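PDB 4ERU: YciF Bacterial Stress Response Protein from Salmonella enterica subsp. enterica serovar Typhimurium, which is of unknown function but adopts a ferritin-like helical bundle that holds a pair of magnesium ions, and is probably involved in the bacterial stress response. Local coordinates for residues A[87-90]-A[91-94]; A[22-25]-A[26-29]; A[152-155]-A[156-160]. One frame throughout, in Å; residues are numbered along the deposited sequence. Where two conformers were deposited one is given.

Contact 1. Residues A[87-90]-A[91-94]; sequences EANE and VIES
Ser94 turns its hydroxyl back onto Glu90 at the C-terminal end of helix 79-93, in a ferritin-like helical bundle. OG lies 2.9 Å from Glu90 O and donates to it from above the carbonyl plane, 36° out of it. The backbone N of Ser94 makes a weak bond to the same oxygen, with an N-H...O angle of 129°. Ser94 is also the first residue to leave helical phi/psi. A serine suits this place: its short hydroxyl adds a second donor to an oxygen that the backbone N meets only at a poor angle, and OG makes a further weak hydrogen bond to Met4 O of the second subunit. The three preceding backbone bonds are regular: Val91, Ile92 and Glu93 to Glu87, Ala88 and Asn89. Val91, branched and buried, packs on Ala104 and Leu105 of helix 99-130, and small Ala88 packs on Ala108. Glu90 and Glu93 are exposed residues, as suits their charge; Met4 of the second subunit packs on Glu90. Ile92, with CG1 opposite its own carbonyl carbon (chi1 -60°), touches the bound D-malate and Arg101. Its CD1 lies 4.0 Å from Asn89 OD1, the two side chains side by side and pointing the same way.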
loop_
_atom_site.group_PDB
_atom_site.type_symbol
_atom_site.label_atom_id
_atom_site.label_comp_id
_atom_site.label_asym_id
_atom_site.label_seq_id
_atom_site.Cartn_x
_atom_site.Cartn_y
_atom_site.Cartn_z
ATOM N N GLU A 87 11.781 -3.295 5.144
ATOM C CA GLU A 87 11.020 -3.254 6.418
ATOM C C GLU A 87 10.694 -4.638 6.960
ATOM O O GLU A 87 10.822 -4.869 8.160
ATOM C CB GLU A 87 9.749 -2.412 6.301
ATOM C CG GLU A 87 10.082 -0.914 5.958
ATOM C CD GLU A 87 8.894 0.071 6.160
ATOM O OE1 GLU A 87 7.792 -0.374 6.586
ATOM O OE2 GLU A 87 9.059 1.289 5.893
ATOM N N ALA A 88 10.298 -5.567 6.081
ATOM C CA ALA A 88 10.059 -6.946 6.510
ATOM C C ALA A 88 11.358 -7.568 7.037
ATOM O O ALA A 88 11.340 -8.284 8.054
ATOM C CB ALA A 88 9.478 -7.783 5.377
ATOM N N ASN A 89 12.482 -7.286 6.368
ATOM C CA ASN A 89 13.768 -7.797 6.841
ATOM C C ASN A 89 14.207 -7.193 8.164
ATOM O O ASN A 89 14.803 -7.905 8.977
ATOM C CB ASN A 89 14.876 -7.692 5.769
ATOM C CG ASN A 89 14.603 -8.602 4.583
ATOM O OD1 ASN A 89 13.986 -9.667 4.735
ATOM N ND2 ASN A 89 15.008 -8.172 3.393
ATOM N N GLU A 90 13.926 -5.901 8.370
ATOM C CA GLU A 90 14.218 -5.242 9.648
ATOM C C GLU A 90 13.375 -5.869 10.780
ATOM O O GLU A 90 13.840 -6.035 11.900
ATOM C CB GLU A 90 13.980 -3.720 9.579
ATOM C CG GLU A 90 14.509 -2.947 10.848
ATOM C CD GLU A 90 13.962 -1.490 11.016
ATOM O OE1 GLU A 90 12.989 -1.118 10.303
ATOM O OE2 GLU A 90 14.500 -0.721 11.877
ATOM N N VAL A 91 12.134 -6.222 10.473
ATOM C CA VAL A 91 11.314 -6.925 11.420
ATOM C C VAL A 91 12.016 -8.202 11.891
ATOM O O VAL A 91 12.071 -8.470 13.092
ATOM C CB VAL A 91 9.895 -7.219 10.835
ATOM C CG1 VAL A 91 9.189 -8.341 11.607
ATOM C CG2 VAL A 91 9.060 -5.912 10.830
ATOM N N ILE A 92 12.546 -8.982 10.957
ATOM C CA ILE A 92 13.226 -10.233 11.316
ATOM C C ILE A 92 14.442 -9.999 12.228
ATOM O O ILE A 92 14.607 -10.697 13.232
ATOM C CB ILE A 92 13.626 -11.039 10.076
ATOM C CG1 ILE A 92 12.380 -11.403 9.248
ATOM C CG2 ILE A 92 14.435 -12.263 10.487
ATOM C CD1 ILE A 92 12.721 -11.845 7.792
ATOM N N GLU A 93 15.279 -9.023 11.897
ATOM C CA GLU A 93 16.431 -8.732 12.747
ATOM C C GLU A 93 16.039 -8.143 14.112
ATOM O O GLU A 93 16.788 -8.279 15.060
ATOM C CB GLU A 93 17.458 -7.849 12.025
ATOM C CG GLU A 93 18.054 -8.490 10.770
ATOM C CD GLU A 93 18.744 -9.820 11.041
ATOM O OE1 GLU A 93 19.567 -9.886 11.973
ATOM O OE2 GLU A 93 18.468 -10.801 10.313
ATOM N N SER A 94 14.860 -7.528 14.218
ATOM C CA SER A 94 14.480 -6.811 15.445
ATOM C C SER A 94 13.608 -7.589 16.421
ATOM O O SER A 94 13.070 -7.008 17.368
ATOM C CB SER A 94 13.715 -5.536 15.087
ATOM O OG SER A 94 14.530 -4.666 14.335
#

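Contact 2. Residues A[22-25]-A[26-29]. With MG (magnesium ion), chain E.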
loop_
_atom_site.group_PDB
_atom_site.type_symbol
_atom_site.label_atom_id
_atom_site.label_comp_id
_atom_site.label_asym_id
_atom_site.label_seq_id
_atom_site.Cartn_x
_atom_site.Cartn_y
_atom_site.Cartn_z
ATOM N N SER A 22 8.855 -5.255 -11.764
ATOM C CA SER A 22 9.983 -5.243 -10.825
ATOM C C SER A 22 9.591 -5.591 -9.382
ATOM O O SER A 22 10.296 -6.352 -8.692
ATOM C CB SER A 22 10.680 -3.886 -10.839
ATOM O OG SER A 22 11.547 -3.811 -9.717
ATOM N N ALA A 23 8.471 -5.031 -8.922
ATOM C CA ALA A 23 7.971 -5.302 -7.566
ATOM C C ALA A 23 7.739 -6.805 -7.386
ATOM O O ALA A 23 8.125 -7.381 -6.356
ATOM C CB ALA A 23 6.628 -4.532 -7.310
ATOM N N GLU A 24 7.115 -7.445 -8.382
ATOM C CA GLU A 24 6.835 -8.870 -8.265
ATOM C C GLU A 24 8.122 -9.693 -8.244
ATOM O O GLU A 24 8.242 -10.624 -7.439
ATOM C CB GLU A 24 5.931 -9.355 -9.385
ATOM C CG GLU A 24 4.581 -8.644 -9.506
ATOM C CD GLU A 24 3.501 -9.111 -8.553
ATOM O OE1 GLU A 24 2.311 -9.163 -8.978
ATOM O OE2 GLU A 24 3.790 -9.405 -7.379
ATOM N N LYS A 25 9.079 -9.345 -9.104
ATOM C CA LYS A 25 10.366 -10.081 -9.151
ATOM C C LYS A 25 11.123 -9.962 -7.819
ATOM O O LYS A 25 11.639 -10.948 -7.294
ATOM C CB LYS A 25 11.240 -9.588 -10.303
ATOM C CG LYS A 25 10.672 -9.968 -11.678
ATOM C CD LYS A 25 11.686 -9.761 -12.847
ATOM C CE LYS A 25 12.235 -8.331 -12.920
ATOM N NZ LYS A 25 13.019 -8.097 -14.204
ATOM N N GLN A 26 11.191 -8.741 -7.289
ATOM C CA GLN A 26 11.759 -8.507 -5.974
ATOM C C GLN A 26 11.076 -9.294 -4.880
ATOM O O GLN A 26 11.755 -9.864 -4.037
ATOM C CB GLN A 26 11.694 -7.049 -5.591
ATOM C CG GLN A 26 12.627 -6.163 -6.344
ATOM C CD GLN A 26 12.433 -4.728 -5.872
ATOM O OE1 GLN A 26 12.757 -4.404 -4.722
ATOM N NE2 GLN A 26 11.845 -3.878 -6.733
ATOM N N LEU A 27 9.743 -9.320 -4.894
ATOM C CA LEU A 27 9.004 -10.048 -3.893
ATOM C C LEU A 27 9.348 -11.555 -3.892
ATOM O O LEU A 27 9.525 -12.131 -2.808
ATOM C CB LEU A 27 7.499 -9.786 -4.049
ATOM C CG LEU A 27 6.582 -10.374 -2.979
ATOM C CD1 LEU A 27 6.990 -9.925 -1.532
ATOM C CD2 LEU A 27 5.128 -9.979 -3.316
ATOM N N THR A 28 9.477 -12.176 -5.073
ATOM C CA THR A 28 9.841 -13.603 -5.167
ATOM C C THR A 28 11.212 -13.873 -4.555
ATOM O O THR A 28 11.407 -14.923 -3.953
ATOM C CB THR A 28 9.853 -14.199 -6.626
ATOM O OG1 THR A 28 10.835 -13.545 -7.448
ATOM C CG2 THR A 28 8.500 -14.103 -7.275
ATOM N N LYS A 29 12.138 -12.927 -4.675
ATOM C CA LYS A 29 13.453 -13.054 -4.040
ATOM C C LYS A 29 13.384 -13.037 -2.519
ATOM O O LYS A 29 14.153 -13.731 -1.841
ATOM C CB LYS A 29 14.370 -11.921 -4.477
ATOM C CG LYS A 29 14.747 -11.973 -5.911
ATOM C CD LYS A 29 15.640 -10.779 -6.288
ATOM C CE LYS A 29 17.036 -10.993 -5.806
ATOM N NZ LYS A 29 17.971 -10.246 -6.708
HETATM MG MG MG E . 1.489 -10.087 -6.986
HETATM O O HOH W 1 2.263 -11.043 -5.218
#
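The metal centre of this ferritin-like bundle takes one of its carboxylates from helix 9-37, whose two turns at 22-29 carry Glu24 on one side and a polar side-chain link on another. Glu24 binds magnesium with both oxygens, OE1 at 2.3 Å and OE2 at 2.4 Å from the ion, and this chelation holds the rotation of the carboxylate. Its chain bends at chi2 (-81°) to present the group this way. A water lies on the same ion, and Gln57 and Glu146 complete the protein ligands; Tyr120 OH, hydrogen-bonded to Glu24 OE1, probably positions the carboxylate as a second-shell group. Leu27, one turn on, puts a hydrocarbon wall against Val112 and Glu116 of helix 99-130, close to the other magnesium. Backbone bonds from Gln26, Leu27 and Thr28 to Ser22, Ala23 and Glu24 keep these groups in step.

Away from the metal, Gln26 stretches back along the helix so that NE2 donates to Ser22 OG at 3.0 Å, with the serine oxygen 15° out of the amide plane. Both ends of this link also bond to the backbone of Cys78, Ser22 OG to its N and Gln26 NE2 to its O, which ties the segment before helix 79-93 to helix 9-37. Ala23, with just a methyl, packs on Met81. Thr28 sets its hydroxyl between its own N and carbonyl carbon (chi1 62°), and OG1 donates to Lys25 O at 2.7 Å.

Contact 3. Residues A[152-155]-A[156-160]; sequences KLTD and LAVSN
Leu156 carries CG opposite its own carbonyl carbon (chi1 -64°), which swings the branch back along the helix until CG lies 3.7 Å from Lys152 O. Val158 uses the same arrangement for one of its methyls: CG2 stands opposite the carbonyl carbon and rests 3.5 Å from Thr154 O, while CG1 stands opposite the backbone N (chi1 170°). In both cases the carbon borders a carbonyl already engaged by the backbone N of the same residue. Val158 N meets Thr154 O at 2.9 Å, and Leu156 N bonds to Lys152 O in the same i to i+4 pattern. Ala157 and Ser159 repeat the bond to Leu153 and Asp155. The methyl of Ala157 also borders the threonine carbonyl, its CB 3.4 Å from Thr154 O.

This is the last part of helix 133-159, a long helix of the ferritin-like bundle, and its faces differ accordingly. Leu153 is buried, and its side chain packs beside Gln110 and Glu113 of helix 99-130, Glu113 being a ligand of a magnesium ion. Leu156 packs on Ala46 of helix 41-66, and Lys152 touches the same alanine while the end of its chain leads away, as suits an exposed lysine. Ala157 and Val158 pack on Thr125 of the second subunit. Thr154 has two uses for its branches: the hydroxyl is bonded to Gln110 NE2, which joins two helices, and the methyl CG2 sits 4.4 Å from CG2 of Val158. Asp155 and Ser159 are exposed, in keeping with their charged and polar side chains. Across the turn between them, Ser159 CB comes within 3.1 Å of Asp155 O.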
loop_
_atom_site.group_PDB
_atom_site.type_symbol
_atom_site.label_atom_id
_atom_site.label_comp_id
_atom_site.label_asym_id
_atom_site.label_seq_id
_atom_site.Cartn_x
_atom_site.Cartn_y
_atom_site.Cartn_z
ATOM N N LYS A 152 -6.530 -13.603 3.425
ATOM C CA LYS A 152 -5.948 -14.741 4.125
ATOM C C LYS A 152 -4.977 -14.244 5.208
ATOM O O LYS A 152 -4.944 -14.790 6.302
ATOM C CB LYS A 152 -5.272 -15.700 3.141
ATOM C CG LYS A 152 -4.506 -16.847 3.797
ATOM C CD LYS A 152 -3.396 -17.413 2.871
ATOM C CE LYS A 152 -3.858 -18.642 2.055
ATOM N NZ LYS A 152 -2.667 -19.405 1.567
ATOM N N LEU A 153 -4.219 -13.181 4.914
ATOM C CA LEU A 153 -3.254 -12.648 5.886
ATOM C C LEU A 153 -3.981 -12.010 7.080
ATOM O O LEU A 153 -3.522 -12.129 8.188
ATOM C CB LEU A 153 -2.314 -11.628 5.231
ATOM C CG LEU A 153 -1.226 -12.237 4.318
ATOM C CD1 LEU A 153 -0.599 -11.207 3.397
ATOM C CD2 LEU A 153 -0.123 -12.970 5.128
ATOM N N THR A 154 -5.105 -11.339 6.834
ATOM C CA THR A 154 -5.936 -10.837 7.934
ATOM C C THR A 154 -6.418 -11.986 8.846
ATOM O O THR A 154 -6.312 -11.903 10.087
ATOM C CB THR A 154 -7.098 -9.968 7.420
ATOM O OG1 THR A 154 -6.565 -8.756 6.863
ATOM C CG2 THR A 154 -8.084 -9.613 8.537
ATOM N N ASP A 155 -6.913 -13.067 8.234
ATOM C CA ASP A 155 -7.256 -14.281 8.978
ATOM C C ASP A 155 -6.131 -14.737 9.893
ATOM O O ASP A 155 -6.366 -14.953 11.098
ATOM C CB ASP A 155 -7.676 -15.423 8.039
ATOM C CG ASP A 155 -9.182 -15.450 7.809
ATOM O OD1 ASP A 155 -9.895 -14.525 8.284
ATOM O OD2 ASP A 155 -9.657 -16.390 7.148
ATOM N N LEU A 156 -4.910 -14.841 9.352
ATOM C CA LEU A 156 -3.746 -15.173 10.185
ATOM C C LEU A 156 -3.433 -14.114 11.251
ATOM O O LEU A 156 -3.077 -14.478 12.373
ATOM C CB LEU A 156 -2.505 -15.493 9.340
ATOM C CG LEU A 156 -2.628 -16.746 8.451
ATOM C CD1 LEU A 156 -1.458 -16.809 7.508
ATOM C CD2 LEU A 156 -2.714 -18.021 9.261
ATOM N N ALA A 157 -3.574 -12.824 10.930
ATOM C CA ALA A 157 -3.323 -11.755 11.938
ATOM C C ALA A 157 -4.234 -11.921 13.173
ATOM O O ALA A 157 -3.794 -11.817 14.337
ATOM C CB ALA A 157 -3.529 -10.342 11.325
ATOM N N VAL A 158 -5.516 -12.144 12.893
ATOM C CA VAL A 158 -6.545 -12.312 13.912
ATOM C C VAL A 158 -6.397 -13.653 14.662
ATOM O O VAL A 158 -6.582 -13.716 15.861
ATOM C CB VAL A 158 -7.961 -12.142 13.285
ATOM C CG1 VAL A 158 -9.032 -12.559 14.260
ATOM C CG2 VAL A 158 -8.169 -10.688 12.839
ATOM N N SER A 159 -6.034 -14.703 13.939
ATOM C CA SER A 159 -5.713 -16.016 14.493
ATOM C C SER A 159 -4.413 -16.095 15.330
ATOM O O SER A 159 -4.175 -17.099 16.009
ATOM C CB SER A 159 -5.600 -16.990 13.329
ATOM O OG SER A 159 -5.392 -18.310 13.771
ATOM N N ASN A 160 -3.566 -15.065 15.271
ATOM C CA ASN A 160 -2.311 -14.989 16.063
ATOM C C ASN A 160 -2.575 -14.725 17.565
ATOM O O ASN A 160 -1.652 -14.839 18.374
ATOM C CB ASN A 160 -1.387 -13.880 15.484
ATOM C CG ASN A 160 0.127 -14.152 15.689
ATOM O OD1 ASN A 160 0.631 -15.240 15.418
ATOM N ND2 ASN A 160 0.850 -13.133 16.128
#

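Overall arrangement
Three helices of one ferritin-like bundle supply these contacts. Contact 2 is the most central: its centre lies about 7 Å from that of the chain, and it binds magnesium directly through Glu24. The centres of contacts 1 and 3 each lie about 18 Å from the chain centre. Contact 1 belongs instead to the D-malate pocket, the side chain of Ile92 being about 3 Å from the ligand. Contact 3 binds neither ligand, although the side chain of Leu153 is about 7 Å from a magnesium ion. None of the three touches another; contacts 1 and 2 come closest, with nearest atoms about 8 Å apart. Helix 99-130 packs against all of them, and contacts 1 and 3 both reach the second subunit.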